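PDB 4OQZ: putative oxidoreductase YfjR from Streptomyces aurantiacus, which probably acts as an NADPH-dependent imine reductase, reducing imines to amines. Local coordinates for residues Q3-I8 / N59-L64. Numbering follows the deposited sequence.
Sequences QSVTVI and NELVIL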
loop_
_atom_site.group_PDB
_atom_site.type_symbol
_atom_site.label_atom_id
_atom_site.label_comp_id
_atom_site.label_asym_id
_atom_site.label_seq_id
_atom_site.Cartn_x
_atom_site.Cartn_y
_atom_site.Cartn_z
ATOM N N GLN A 3 1.171 8.534 -38.944
ATOM C CA GLN A 3 1.717 9.730 -39.592
ATOM C C GLN A 3 3.261 9.695 -39.500
ATOM O O GLN A 3 3.847 8.738 -39.987
ATOM C CB GLN A 3 1.099 10.996 -38.959
ATOM C CG GLN A 3 0.977 12.195 -39.911
ATOM C CD GLN A 3 -0.083 13.188 -39.474
ATOM O OE1 GLN A 3 -0.995 13.532 -40.235
ATOM N NE2 GLN A 3 0.010 13.682 -38.244
ATOM N N SER A 4 3.911 10.694 -38.873
ATOM C CA SER A 4 5.366 10.739 -38.662
ATOM C C SER A 4 5.622 11.333 -37.273
ATOM O O SER A 4 4.820 12.147 -36.816
ATOM C CB SER A 4 6.044 11.571 -39.746
ATOM O OG SER A 4 5.393 12.816 -39.894
ATOM N N VAL A 5 6.708 10.902 -36.581
ATOM C CA VAL A 5 7.025 11.348 -35.201
ATOM C C VAL A 5 8.550 11.282 -34.848
ATOM O O VAL A 5 9.287 10.484 -35.432
ATOM C CB VAL A 5 6.174 10.506 -34.198
ATOM C CG1 VAL A 5 6.613 9.038 -34.187
ATOM C CG2 VAL A 5 6.140 11.112 -32.789
ATOM N N THR A 6 8.993 12.074 -33.852
ATOM C CA THR A 6 10.368 11.999 -33.363
ATOM C C THR A 6 10.400 11.479 -31.906
ATOM O O THR A 6 9.594 11.923 -31.087
ATOM C CB THR A 6 11.053 13.351 -33.459
ATOM O OG1 THR A 6 11.230 13.663 -34.837
ATOM C CG2 THR A 6 12.406 13.362 -32.770
ATOM N N VAL A 7 11.382 10.583 -31.592
ATOM C CA VAL A 7 11.647 10.080 -30.238
ATOM C C VAL A 7 13.113 10.413 -29.875
ATOM O O VAL A 7 14.026 9.978 -30.568
ATOM C CB VAL A 7 11.317 8.563 -30.027
ATOM C CG1 VAL A 7 11.545 8.157 -28.570
ATOM C CG2 VAL A 7 9.874 8.241 -30.425
ATOM N N ILE A 8 13.320 11.216 -28.811
ATOM C CA ILE A 8 14.646 11.576 -28.290
ATOM C C ILE A 8 14.781 10.910 -26.900
ATOM O O ILE A 8 13.896 11.064 -26.064
ATOM C CB ILE A 8 14.887 13.114 -28.265
ATOM C CG1 ILE A 8 14.803 13.692 -29.703
ATOM C CG2 ILE A 8 16.237 13.457 -27.600
ATOM C CD1 ILE A 8 14.757 15.189 -29.871
ATOM N N ASN A 59 9.918 16.740 -37.502
ATOM C CA ASN A 59 8.496 16.602 -37.180
ATOM C C ASN A 59 7.971 17.655 -36.231
ATOM O O ASN A 59 8.709 18.144 -35.377
ATOM C CB ASN A 59 8.224 15.222 -36.523
ATOM C CG ASN A 59 8.650 14.019 -37.323
ATOM O OD1 ASN A 59 9.635 13.354 -37.008
ATOM N ND2 ASN A 59 7.968 13.755 -38.414
ATOM N N GLU A 60 6.658 17.926 -36.321
ATOM C CA GLU A 60 5.939 18.839 -35.424
ATOM C C GLU A 60 5.799 18.200 -34.009
ATOM O O GLU A 60 5.872 18.924 -33.011
ATOM C CB GLU A 60 4.559 19.188 -36.008
ATOM C CG GLU A 60 3.921 20.426 -35.386
ATOM C CD GLU A 60 2.438 20.339 -35.069
ATOM O OE1 GLU A 60 1.688 19.711 -35.854
ATOM O OE2 GLU A 60 2.019 20.937 -34.051
ATOM N N LEU A 61 5.584 16.860 -33.929
ATOM C CA LEU A 61 5.479 16.150 -32.641
ATOM C C LEU A 61 6.821 15.527 -32.248
ATOM O O LEU A 61 7.342 14.709 -32.981
ATOM C CB LEU A 61 4.364 15.071 -32.624
ATOM C CG LEU A 61 4.052 14.449 -31.224
ATOM C CD1 LEU A 61 3.377 15.440 -30.301
ATOM C CD2 LEU A 61 3.145 13.274 -31.352
ATOM N N VAL A 62 7.380 15.942 -31.103
ATOM C CA VAL A 62 8.665 15.453 -30.589
ATOM C C VAL A 62 8.437 14.821 -29.196
ATOM O O VAL A 62 8.014 15.507 -28.250
ATOM C CB VAL A 62 9.745 16.567 -30.561
ATOM C CG1 VAL A 62 11.043 16.075 -29.933
ATOM C CG2 VAL A 62 10.004 17.109 -31.959
ATOM N N ILE A 63 8.731 13.508 -29.099
ATOM C CA ILE A 63 8.593 12.731 -27.873
ATOM C C ILE A 63 9.931 12.692 -27.154
ATOM O O ILE A 63 10.916 12.220 -27.730
ATOM C CB ILE A 63 8.030 11.310 -28.156
ATOM C CG1 ILE A 63 6.698 11.334 -28.960
ATOM C CG2 ILE A 63 7.901 10.503 -26.864
ATOM C CD1 ILE A 63 5.394 11.949 -28.235
ATOM N N LEU A 64 9.976 13.219 -25.916
ATOM C CA LEU A 64 11.202 13.215 -25.107
ATOM C C LEU A 64 11.101 12.201 -23.950
ATOM O O LEU A 64 10.150 12.230 -23.172
ATOM C CB LEU A 64 11.552 14.600 -24.563
ATOM C CG LEU A 64 11.690 15.709 -25.583
ATOM C CD1 LEU A 64 11.073 16.955 -25.078
ATOM C CD2 LEU A 64 13.147 15.919 -25.965
#
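Thr6 and Ile63 lock two parallel strands together: Ile63 N donates to Thr6 O at 2.7 Å, and Thr6 N reaches back to Leu61 O at 3.2 Å. One step on, Ile8 N meets Ile63 O at 2.8 Å, almost straight, with an N-H...O angle of 171°. Above and below these bonds, beta-branched valine, isoleucine and threonine, which suit extended chain, pack with leucines on the two faces. On one, Val5 CG2 lies 3.9 Å from Ile63 CG1 and also touches a methyl of Leu61; with chi1 at 68°, which places CG1, the CG2 methyl falls anti to the nitrogen and is brought over the neighbouring strand. On the other, Ile8 stretches its chain back so that CD1 rests 3.8 Å from Val62 CG1, while Leu64 CD2 packs against Ile8 CB.

Thr6 suits its place because its hydroxyl bonds to Ala55 O, while its methyl sits beside Val62, pointing the same way. Where 59-64 enters the sheet, the amide of Asn59 lies over the Thr6 face of strand 4-8, close to the Val5 carbonyl and the side chain of Ser4. A leucine here would probably set an apolar branch against the Ser4 hydroxyl and the Val5 carbonyl, taking away the polar group beside them.

The pair forms the middle of a Rossmann-type sheet, with 27-31 flanking 4-8 and 87-90 flanking 61-64. Val7 touches the glycine-rich turn that follows, consistent with a dinucleotide-binding motif. Helices 12-23 and 138-151 cover the face of Val5, Leu61 and Ile63, with Met17, Tyr21 and Leu148 among the residues packed against it.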